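Local coordinates for protein CDP-glucose 4,6-dehydratase (Salmonella enterica subsp. enterica serovar Typhi, PDB 1WVG) that catalyses the NAD(+)-dependent conversion of CDP-D-glucose to CDP-4-dehydro-6-deoxy-D-glucose and water, a step in O-antigen sugar biosynthesis, at residues 88-92 / 93-97; 271-274 / 275-279; 325-328 / 329-333. All blocks are in the same frame, centred on the assembly; numbering follows the deposited sequence.

Contact 1: residues 88-92 / 93-97. With APR (adenosine-5-diphosphoribose), chain C; CXY (cytidine-5'-diphospho-beta-D-xylose), chain D.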
loop_
_atom_site.group_PDB
_atom_site.type_symbol
_atom_site.label_atom_id
_atom_site.label_comp_id
_atom_site.label_asym_id
_atom_site.label_seq_id
_atom_site.Cartn_x
_atom_site.Cartn_y
_atom_site.Cartn_z
ATOM N N ALA A 88 17.127 -26.969 -4.725
ATOM C CA ALA A 88 18.549 -26.727 -4.859
ATOM C C ALA A 88 18.825 -25.243 -4.799
ATOM O O ALA A 88 18.151 -24.483 -5.489
ATOM C CB ALA A 88 19.062 -27.286 -6.178
ATOM N N ALA A 89 19.789 -24.818 -3.995
ATOM C CA ALA A 89 20.122 -23.409 -3.895
ATOM C C ALA A 89 21.387 -23.228 -3.048
ATOM O O ALA A 89 21.773 -24.139 -2.295
ATOM C CB ALA A 89 18.991 -22.670 -3.180
ATOM N N GLN A 90 21.995 -22.034 -3.228
ATOM C CA GLN A 90 23.096 -21.496 -2.464
ATOM C C GLN A 90 22.226 -20.754 -1.427
ATOM O O GLN A 90 21.651 -19.681 -1.745
ATOM C CB GLN A 90 23.930 -20.560 -3.359
ATOM C CG GLN A 90 25.182 -19.995 -2.650
ATOM C CD GLN A 90 24.901 -19.370 -1.280
ATOM O OE1 GLN A 90 24.804 -20.091 -0.302
ATOM N NE2 GLN A 90 24.810 -18.037 -1.159
ATOM N N PRO A 91 21.971 -21.384 -0.241
ATOM C CA PRO A 91 21.036 -20.781 0.699
ATOM C C PRO A 91 21.597 -19.823 1.748
ATOM O O PRO A 91 20.850 -19.355 2.606
ATOM C CB PRO A 91 20.471 -21.983 1.440
ATOM C CG PRO A 91 21.643 -22.915 1.594
ATOM C CD PRO A 91 22.529 -22.622 0.396
ATOM N N LEU A 92 22.895 -19.508 1.721
ATOM C CA LEU A 92 23.449 -18.641 2.759
ATOM C C LEU A 92 23.694 -17.166 2.467
ATOM O O LEU A 92 24.214 -16.771 1.415
ATOM C CB LEU A 92 24.663 -19.306 3.443
ATOM C CG LEU A 92 24.544 -20.812 3.533
ATOM C CD1 LEU A 92 25.941 -21.364 3.808
ATOM C CD2 LEU A 92 23.602 -21.249 4.637
ATOM N N VAL A 93 23.349 -16.362 3.485
ATOM C CA VAL A 93 23.461 -14.908 3.458
ATOM C C VAL A 93 24.881 -14.318 3.315
ATOM O O VAL A 93 25.193 -13.624 2.343
ATOM C CB VAL A 93 22.673 -14.236 4.604
ATOM C CG1 VAL A 93 22.922 -12.728 4.584
ATOM C CG2 VAL A 93 21.161 -14.461 4.480
ATOM N N ARG A 94 25.707 -14.552 4.340
ATOM C CA ARG A 94 27.073 -14.030 4.378
ATOM C C ARG A 94 27.851 -14.485 3.167
ATOM O O ARG A 94 28.557 -13.701 2.554
ATOM C CB ARG A 94 27.792 -14.260 5.712
ATOM C CG ARG A 94 26.897 -14.060 6.947
ATOM C CD ARG A 94 27.622 -13.666 8.235
ATOM N NE ARG A 94 28.510 -14.673 8.809
ATOM C CZ ARG A 94 29.663 -14.351 9.387
ATOM N NH1 ARG A 94 30.069 -13.091 9.461
ATOM N NH2 ARG A 94 30.432 -15.304 9.909
ATOM N N LEU A 95 27.671 -15.761 2.812
ATOM C CA LEU A 95 28.288 -16.305 1.618
ATOM C C LEU A 95 27.855 -15.562 0.353
ATOM O O LEU A 95 28.690 -15.263 -0.512
ATOM C CB LEU A 95 28.062 -17.821 1.490
ATOM C CG LEU A 95 28.565 -18.336 0.155
ATOM C CD1 LEU A 95 30.017 -17.899 -0.028
ATOM C CD2 LEU A 95 28.486 -19.858 0.153
ATOM N N SER A 96 26.545 -15.241 0.246
ATOM C CA SER A 96 26.025 -14.548 -0.921
ATOM C C SER A 96 26.731 -13.247 -1.107
ATOM O O SER A 96 26.920 -12.720 -2.190
ATOM C CB SER A 96 24.533 -14.279 -0.787
ATOM O OG SER A 96 24.292 -13.257 0.157
ATOM N N TYR A 97 27.120 -12.663 -0.019
ATOM C CA TYR A 97 27.840 -11.428 -0.164
ATOM C C TYR A 97 29.194 -11.688 -0.827
ATOM O O TYR A 97 29.688 -10.892 -1.619
ATOM C CB TYR A 97 28.080 -10.820 1.232
ATOM C CG TYR A 97 26.910 -10.010 1.810
ATOM C CD1 TYR A 97 26.255 -10.441 2.965
ATOM C CD2 TYR A 97 26.495 -8.799 1.246
ATOM C CE1 TYR A 97 25.228 -9.682 3.538
ATOM C CE2 TYR A 97 25.466 -8.027 1.793
ATOM C CZ TYR A 97 24.832 -8.479 2.952
ATOM O OH TYR A 97 23.819 -7.758 3.507
HETATM N N1 APR C . 23.105 -27.405 -8.553
HETATM C C2 APR C . 22.442 -28.381 -7.888
HETATM N N3 APR C . 22.211 -28.483 -6.614
HETATM C C4 APR C . 22.700 -27.427 -5.930
HETATM C C5 APR C . 23.365 -26.355 -6.435
HETATM C C6 APR C . 23.598 -26.353 -7.844
HETATM N N6 APR C . 24.197 -25.389 -8.563
HETATM N N7 APR C . 23.691 -25.460 -5.424
HETATM C C8 APR C . 23.226 -26.026 -4.321
HETATM N N9 APR C . 22.617 -27.216 -4.575
HETATM C "C1'" APR C . 21.998 -28.149 -3.649
HETATM C "C2'" APR C . 23.005 -28.694 -2.674
HETATM O "O2'" APR C . 23.827 -29.681 -3.314
HETATM C "C3'" APR C . 22.042 -29.283 -1.641
HETATM O "O3'" APR C . 21.424 -30.536 -1.972
HETATM O "O4'" APR C . 21.107 -27.452 -2.838
HETATM C "C4'" APR C . 20.991 -28.141 -1.591
HETATM C "C5'" APR C . 21.252 -27.088 -0.555
HETATM O "O5'" APR C . 21.042 -27.700 0.742
HETATM P PA APR C . 21.572 -27.003 2.115
HETATM O O1A APR C . 22.811 -26.144 1.902
HETATM O O2A APR C . 21.513 -28.065 3.238
HETATM O O3A APR C . 20.414 -25.971 2.387
HETATM P PB APR C . 18.929 -26.286 2.972
HETATM O O1B APR C . 18.901 -25.713 4.369
HETATM O O2B APR C . 18.515 -27.727 2.741
HETATM O O5D APR C . 18.060 -25.452 1.930
HETATM C C5D APR C . 17.153 -26.173 1.081
HETATM O O4D APR C . 15.339 -24.489 1.239
HETATM O O1D APR C . 15.569 -22.654 2.673
HETATM C C1D APR C . 15.617 -23.118 1.293
HETATM O O2D APR C . 17.260 -21.739 0.108
HETATM C C2D APR C . 17.034 -22.989 0.788
HETATM O O3D APR C . 16.447 -23.518 -1.460
HETATM C C3D APR C . 17.085 -24.046 -0.300
HETATM C C4D APR C . 16.299 -25.158 0.356
HETATM O O1B CXY D . 18.176 -16.249 8.879
HETATM P PB CXY D . 19.362 -16.896 8.193
HETATM O O2B CXY D . 20.426 -15.923 7.756
HETATM O "O1'" CXY D . 18.837 -17.765 6.900
HETATM O O3A CXY D . 19.750 -17.857 9.339
HETATM P PA CXY D . 21.044 -17.888 10.355
HETATM O O1A CXY D . 20.856 -19.118 11.171
HETATM O O2A CXY D . 22.314 -17.845 9.599
HETATM O O5D CXY D . 20.850 -16.526 11.157
HETATM C C5D CXY D . 19.828 -16.478 12.163
HETATM C C4D CXY D . 20.068 -15.269 13.033
HETATM O O4D CXY D . 21.007 -15.652 14.068
HETATM C C3D CXY D . 20.610 -14.006 12.363
HETATM O O3D CXY D . 20.132 -12.731 12.924
HETATM C C2D CXY D . 22.107 -14.239 12.631
HETATM O O2D CXY D . 22.788 -12.984 12.548
HETATM C C1D CXY D . 22.056 -14.731 14.060
HETATM N N1 CXY D . 23.273 -15.425 14.489
HETATM C C6 CXY D . 23.684 -16.580 13.843
HETATM C C5 CXY D . 24.751 -17.249 14.201
HETATM C C4 CXY D . 25.572 -16.810 15.276
HETATM N N3 CXY D . 25.102 -15.645 15.905
HETATM C C2 CXY D . 23.981 -14.910 15.559
HETATM N N4 CXY D . 26.604 -17.350 15.661
HETATM O O2 CXY D . 23.639 -13.877 16.144
HETATM C "C1'" CXY D . 18.427 -19.081 7.233
HETATM C "C2'" CXY D . 18.895 -19.963 6.102
HETATM C "C3'" CXY D . 18.201 -19.463 4.849
HETATM C "C4'" CXY D . 16.684 -19.546 5.016
HETATM C "C5'" CXY D . 16.259 -18.760 6.249
HETATM O "O2'" CXY D . 20.322 -19.867 5.902
HETATM O "O3'" CXY D . 18.547 -20.315 3.741
HETATM O "O4'" CXY D . 16.035 -19.052 3.846
HETATM O "O5'" CXY D . 16.981 -19.200 7.404
#
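Gln-90 reaches over the first turn of helix 93-98 and touches Leu-95 and Ser-96. Its CB already points toward that turn. CG stands anti to the backbone N (chi1 -177°), and the chain then bends at chi2. This folds the side chain back toward the residues that follow it. CD lies 3.9 Å from CD2 of Leu-95. OE1 passes the same methyl group and accepts the N-H of Leu-92; OE1 to Leu-92 N is 2.8 Å. That donor is tilted from the plane of the amide carbonyl. NE2 donates to Leu-92 O at 2.9 Å. This bond is nearly straight (175°) and uses a lone pair in the carbonyl plane. NE2 also lies against CB of Ser-96 and is hydrogen-bonded to Thr-103 of helix 100-121. One amide thus grips both backbone polar atoms of Leu-92.

Leu-92 is the N-cap residue. Its O also accepts from Ser-96 N at 3.0 Å, the first backbone bond of the helix. CB of Leu-92 packs on CB of Leu-95.

Residues 88-92 follow strand 83-86 of the Rossmann fold and run between the two ligands. Ala-89 N donates to O4' of the bound adenosine-diphosphoribose at 3.2 Å. Pro-91 O accepts from O3' of the CDP-xylose at 2.7 Å, and CG of Pro-91 lies against the diphosphate of the adenosine-diphosphoribose. Gln-90 holds the N and O of Leu-92, the next residue, and so probably steadies the Pro-91 carbonyl that meets the sugar.

Contact 2: residues 271-274 / 275-279. With CXY (cytidine-5'-diphospho-beta-D-xylose), chain D.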
loop_
_atom_site.group_PDB
_atom_site.type_symbol
_atom_site.label_atom_id
_atom_site.label_comp_id
_atom_site.label_asym_id
_atom_site.label_seq_id
_atom_site.Cartn_x
_atom_site.Cartn_y
_atom_site.Cartn_z
ATOM N N THR A 271 13.844 -14.271 19.952
ATOM C CA THR A 271 15.152 -13.740 19.593
ATOM C C THR A 271 16.193 -14.810 19.640
ATOM O O THR A 271 16.029 -15.835 20.310
ATOM C CB THR A 271 15.710 -12.770 20.668
ATOM O OG1 THR A 271 15.752 -13.408 21.945
ATOM C CG2 THR A 271 14.947 -11.458 20.760
ATOM N N VAL A 272 17.301 -14.455 19.004
ATOM C CA VAL A 272 18.485 -15.277 19.005
ATOM C C VAL A 272 18.882 -15.612 20.447
ATOM O O VAL A 272 19.069 -16.767 20.853
ATOM C CB VAL A 272 19.574 -14.520 18.263
ATOM C CG1 VAL A 272 20.905 -15.230 18.423
ATOM C CG2 VAL A 272 19.213 -14.477 16.772
ATOM N N GLU A 273 18.951 -14.579 21.266
ATOM C CA GLU A 273 19.320 -14.754 22.660
ATOM C C GLU A 273 18.479 -15.801 23.367
ATOM O O GLU A 273 18.951 -16.669 24.102
ATOM C CB GLU A 273 19.277 -13.393 23.375
ATOM C CG GLU A 273 19.332 -13.522 24.908
ATOM C CD GLU A 273 19.754 -12.237 25.549
ATOM O OE1 GLU A 273 19.511 -11.142 25.068
ATOM O OE2 GLU A 273 20.403 -12.438 26.670
ATOM N N PHE A 274 17.186 -15.714 23.155
ATOM C CA PHE A 274 16.329 -16.666 23.797
ATOM C C PHE A 274 16.745 -18.076 23.462
ATOM O O PHE A 274 16.776 -19.005 24.267
ATOM C CB PHE A 274 14.911 -16.477 23.233
ATOM C CG PHE A 274 14.021 -17.612 23.661
ATOM C CD1 PHE A 274 13.261 -17.496 24.828
ATOM C CD2 PHE A 274 13.914 -18.792 22.924
ATOM C CE1 PHE A 274 12.438 -18.532 25.277
ATOM C CE2 PHE A 274 13.118 -19.852 23.362
ATOM C CZ PHE A 274 12.376 -19.714 24.537
ATOM N N ILE A 275 16.986 -18.276 22.199
ATOM C CA ILE A 275 17.340 -19.611 21.763
ATOM C C ILE A 275 18.634 -20.088 22.384
ATOM O O ILE A 275 18.703 -21.185 22.946
ATOM C CB ILE A 275 17.385 -19.733 20.247
ATOM C CG1 ILE A 275 15.946 -19.923 19.752
ATOM C CG2 ILE A 275 18.219 -20.950 19.847
ATOM C CD1 ILE A 275 15.630 -19.006 18.586
ATOM N N VAL A 276 19.666 -19.255 22.259
ATOM C CA VAL A 276 20.934 -19.654 22.807
ATOM C C VAL A 276 20.813 -19.908 24.306
ATOM O O VAL A 276 21.344 -20.886 24.811
ATOM C CB VAL A 276 22.028 -18.678 22.453
ATOM C CG1 VAL A 276 21.772 -17.388 23.216
ATOM C CG2 VAL A 276 23.350 -19.287 22.910
ATOM N N ASP A 277 20.081 -19.052 25.029
ATOM C CA ASP A 277 19.933 -19.259 26.460
ATOM C C ASP A 277 19.291 -20.609 26.763
ATOM O O ASP A 277 19.652 -21.401 27.663
ATOM C CB ASP A 277 19.162 -18.084 27.095
ATOM C CG ASP A 277 20.033 -16.912 27.460
ATOM O OD1 ASP A 277 21.246 -16.926 27.401
ATOM O OD2 ASP A 277 19.359 -15.853 27.799
ATOM N N LYS A 278 18.291 -20.902 25.972
ATOM C CA LYS A 278 17.584 -22.154 26.178
ATOM C C LYS A 278 18.459 -23.393 25.893
ATOM O O LYS A 278 18.483 -24.424 26.617
ATOM C CB LYS A 278 16.296 -22.120 25.356
ATOM C CG LYS A 278 15.340 -23.236 25.770
ATOM C CD LYS A 278 15.076 -23.305 27.273
ATOM C CE LYS A 278 13.602 -23.185 27.647
ATOM N NZ LYS A 278 13.350 -22.268 28.770
ATOM N N MET A 279 19.156 -23.254 24.766
ATOM C CA MET A 279 20.065 -24.258 24.274
ATOM C C MET A 279 21.129 -24.551 25.357
ATOM O O MET A 279 21.392 -25.712 25.708
ATOM C CB MET A 279 20.656 -23.785 22.922
ATOM C CG MET A 279 19.671 -23.939 21.745
ATOM S SD MET A 279 19.241 -25.699 21.449
ATOM C CE MET A 279 20.605 -26.126 20.326
HETATM O O1B CXY D . 18.176 -16.249 8.879
HETATM P PB CXY D . 19.362 -16.896 8.193
HETATM O O2B CXY D . 20.426 -15.923 7.756
HETATM O "O1'" CXY D . 18.837 -17.765 6.900
HETATM O O3A CXY D . 19.750 -17.857 9.339
HETATM P PA CXY D . 21.044 -17.888 10.355
HETATM O O1A CXY D . 20.856 -19.118 11.171
HETATM O O2A CXY D . 22.314 -17.845 9.599
HETATM O O5D CXY D . 20.850 -16.526 11.157
HETATM C C5D CXY D . 19.828 -16.478 12.163
HETATM C C4D CXY D . 20.068 -15.269 13.033
HETATM O O4D CXY D . 21.007 -15.652 14.068
HETATM C C3D CXY D . 20.610 -14.006 12.363
HETATM O O3D CXY D . 20.132 -12.731 12.924
HETATM C C2D CXY D . 22.107 -14.239 12.631
HETATM O O2D CXY D . 22.788 -12.984 12.548
HETATM C C1D CXY D . 22.056 -14.731 14.060
HETATM N N1 CXY D . 23.273 -15.425 14.489
HETATM C C6 CXY D . 23.684 -16.580 13.843
HETATM C C5 CXY D . 24.751 -17.249 14.201
HETATM C C4 CXY D . 25.572 -16.810 15.276
HETATM N N3 CXY D . 25.102 -15.645 15.905
HETATM C C2 CXY D . 23.981 -14.910 15.559
HETATM N N4 CXY D . 26.604 -17.350 15.661
HETATM O O2 CXY D . 23.639 -13.877 16.144
HETATM C "C1'" CXY D . 18.427 -19.081 7.233
HETATM C "C2'" CXY D . 18.895 -19.963 6.102
HETATM C "C3'" CXY D . 18.201 -19.463 4.849
HETATM C "C4'" CXY D . 16.684 -19.546 5.016
HETATM C "C5'" CXY D . 16.259 -18.760 6.249
HETATM O "O2'" CXY D . 20.322 -19.867 5.902
HETATM O "O3'" CXY D . 18.547 -20.315 3.741
HETATM O "O4'" CXY D . 16.035 -19.052 3.846
HETATM O "O5'" CXY D . 16.981 -19.200 7.404
#
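Glu-273 and Asp-277 lie side by side on helix 272-283, one turn apart and pointing the same way. Their carboxylate planes are turned 63° from each other. OE2 of Glu-273 comes to 3.7 Å from OD2 of Asp-277, and CG of Glu-273 is equally near OD2 of Asp-277. Two like charges this close may raise the proton affinity of one of them. The other oxygen of Asp-277, OD1, is hydrogen-bonded to Trp-289. That bond probably helps to fix the rotation of the carboxylate.

Phe-274 shares with Glu-273 a CG anti to the backbone N (chi1 169° in Phe-274). The two occupy neighbouring positions of the helix and therefore leave it in different directions. The torsion lays the Phe-274 ring beside the start of the next residue. CG1 of Ile-275 sits in plane at the ring edge, 3.9 Å from CD2 of Phe-274. CB of Lys-278 approaches the same ring obliquely.

Behind the acidic pair, Asp-277 N donates to Glu-273 O at 2.8 Å.

Thr-271 is the N-cap. Its OG1 accepts from Phe-274 N at 3.0 Å and so satisfies an N-H of the first turn. Next to it, Val-272 presents CG2 to the ribose ring oxygen O4D of the CDP-xylose, at 3.5 Å.

Val-272 and Ile-275 face Leu-207 of helix 207-216 and Trp-232 of strand 232-234. Phe-274, Lys-278 and Met-279 face helix 322-337, through Leu-322, Thr-323 and Leu-326.

Contact 3: residues 325-328 / 329-333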
loop_
_atom_site.group_PDB
_atom_site.type_symbol
_atom_site.label_atom_id
_atom_site.label_comp_id
_atom_site.label_asym_id
_atom_site.label_seq_id
_atom_site.Cartn_x
_atom_site.Cartn_y
_atom_site.Cartn_z
ATOM N N THR A 325 10.824 -28.304 20.128
ATOM C CA THR A 325 11.712 -28.363 19.023
ATOM C C THR A 325 13.179 -28.329 19.527
ATOM O O THR A 325 13.943 -29.258 19.276
ATOM C CB THR A 325 11.281 -27.255 18.049
ATOM O OG1 THR A 325 10.098 -27.712 17.385
ATOM C CG2 THR A 325 12.391 -26.912 17.056
ATOM N N LEU A 326 13.590 -27.306 20.296
ATOM C CA LEU A 326 14.955 -27.226 20.808
ATOM C C LEU A 326 15.355 -28.479 21.568
ATOM O O LEU A 326 16.467 -29.011 21.494
ATOM C CB LEU A 326 15.075 -25.980 21.692
ATOM C CG LEU A 326 15.071 -24.712 20.852
ATOM C CD1 LEU A 326 15.327 -23.526 21.765
ATOM C CD2 LEU A 326 16.141 -24.772 19.755
ATOM N N SER A 327 14.406 -28.988 22.302
ATOM C CA SER A 327 14.698 -30.168 23.050
ATOM C C SER A 327 15.062 -31.350 22.161
ATOM O O SER A 327 16.036 -32.063 22.396
ATOM C CB SER A 327 13.552 -30.479 23.962
ATOM O OG SER A 327 13.772 -31.785 24.439
ATOM N N ARG A 328 14.272 -31.530 21.113
ATOM C CA ARG A 328 14.468 -32.590 20.150
ATOM C C ARG A 328 15.764 -32.451 19.388
ATOM O O ARG A 328 16.378 -33.462 19.083
ATOM C CB ARG A 328 13.324 -32.654 19.150
ATOM C CG ARG A 328 12.120 -33.368 19.729
ATOM C CD ARG A 328 10.864 -33.164 18.881
ATOM N NE ARG A 328 9.703 -33.959 19.313
ATOM C CZ ARG A 328 9.580 -35.305 19.218
ATOM N NH1 ARG A 328 10.528 -36.080 18.701
ATOM N NH2 ARG A 328 8.464 -35.895 19.643
ATOM N N ILE A 329 16.184 -31.224 19.073
ATOM C CA ILE A 329 17.453 -31.038 18.352
ATOM C C ILE A 329 18.635 -31.539 19.175
ATOM O O ILE A 329 19.610 -32.107 18.662
ATOM C CB ILE A 329 17.700 -29.564 18.087
ATOM C CG1 ILE A 329 16.730 -29.116 17.025
ATOM C CG2 ILE A 329 19.090 -29.234 17.582
ATOM C CD1 ILE A 329 16.901 -27.625 16.753
ATOM N N VAL A 330 18.526 -31.260 20.477
ATOM C CA VAL A 330 19.529 -31.626 21.460
ATOM C C VAL A 330 19.664 -33.127 21.591
ATOM O O VAL A 330 20.724 -33.721 21.534
ATOM C CB VAL A 330 19.121 -31.077 22.800
ATOM C CG1 VAL A 330 19.751 -31.967 23.869
ATOM C CG2 VAL A 330 19.604 -29.623 22.909
ATOM N N LYS A 331 18.537 -33.737 21.773
ATOM C CA LYS A 331 18.489 -35.147 21.875
ATOM C C LYS A 331 19.113 -35.736 20.661
ATOM O O LYS A 331 19.943 -36.623 20.774
ATOM C CB LYS A 331 17.057 -35.604 21.985
ATOM C CG LYS A 331 16.664 -35.642 23.449
ATOM C CD LYS A 331 15.213 -35.991 23.732
ATOM C CE LYS A 331 14.795 -35.466 25.100
ATOM N NZ LYS A 331 13.336 -35.571 25.347
ATOM N N TRP A 332 18.709 -35.242 19.502
ATOM C CA TRP A 332 19.225 -35.778 18.240
ATOM C C TRP A 332 20.726 -35.665 18.134
ATOM O O TRP A 332 21.440 -36.617 17.808
ATOM C CB TRP A 332 18.525 -35.201 16.973
ATOM C CG TRP A 332 18.749 -35.913 15.650
ATOM C CD1 TRP A 332 17.860 -36.729 14.958
ATOM C CD2 TRP A 332 19.923 -35.845 14.826
ATOM N NE1 TRP A 332 18.392 -37.161 13.751
ATOM C CE2 TRP A 332 19.661 -36.621 13.655
ATOM C CE3 TRP A 332 21.163 -35.226 14.982
ATOM C CZ2 TRP A 332 20.637 -36.789 12.688
ATOM C CZ3 TRP A 332 22.101 -35.369 13.989
ATOM C CH2 TRP A 332 21.840 -36.140 12.864
ATOM N N HIS A 333 21.214 -34.475 18.399
ATOM C CA HIS A 333 22.628 -34.242 18.300
ATOM C C HIS A 333 23.462 -35.177 19.174
ATOM O O HIS A 333 24.465 -35.752 18.740
ATOM C CB HIS A 333 22.960 -32.775 18.540
ATOM C CG HIS A 333 24.250 -32.411 17.917
ATOM N ND1 HIS A 333 24.368 -32.299 16.542
ATOM C CD2 HIS A 333 25.448 -32.122 18.503
ATOM C CE1 HIS A 333 25.641 -31.948 16.311
ATOM N NE2 HIS A 333 26.308 -31.827 17.474
#
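Leu-326 and Ile-329 meet on the inner side of helix 322-337, with CD2 of Leu-326 4.2 Å from CD1 of Ile-329. Both chains leave the backbone in the same way. In Ile-329, CG1 is anti to the carbonyl carbon (chi1 -72°), which directs it back along the helix. CG1 then lies 3.6 Å from Thr-325 O, the carbonyl that accepts from Ile-329 N at 3.0 Å.

In Val-330, CG2 lies beside the backbone N, which brings it to 3.5 Å from Leu-326 O. CB of Val-330 is 3.3 Å from Ser-327 O.

This is a regular alpha-helical segment with i to i+4 backbone bonds, among them Trp-332 N to Arg-328 O at 3.0 Å. Helix 322-337 packs on strand 187-197 of the parallel Rossmann sheet and on helices 207-216 and 272-283. Leu-326 and Ile-329 both touch Ile-197 of the strand. Leu-326 also touches helix 272-283, and Ile-329 touches Leu-212 of helix 207-216.

Ser-327, Arg-328 and Lys-331 put polar groups on another face. In Ser-327, chi1 167° turns the CB-OG bond toward Lys-331. Lys-331 runs extended past it, with CE and NZ each 3.9 Å from Ser-327 OG. Arg-328 is extended from CG to NE. Its guanidinium forms salt bridges with Glu-324, Glu-349 and Asp-352 and a cation-pi contact with Trp-320. The buried Trp-332 puts CB 3.5 Å from Arg-328 O, and its NE1 is hydrogen-bonded to Ser-346.

In the fold
Contact 3 is the buried one; contacts 1 and 2 are partly buried. Contact 1 lies closest to the centre of the chain, about 13 Å from it. Contacts 3 and 2 lie about 18 and 22 Å out. Contacts 2 and 3 touch: Met-279 SD is 3.7 Å from Leu-326 CD2, so helices 272-283 and 322-337 pack directly. Contact 1 touches neither of them. Contacts 1 and 2 both meet the CDP-xylose, at its sugar and nucleoside ends. Contact 1 relies on a buried amide. Contact 2 pairs a partly exposed acidic edge with an apolar face. Contact 3 combines an apolar side on the sheet and neighbouring helices with the salt bridges of Arg-328 on another face.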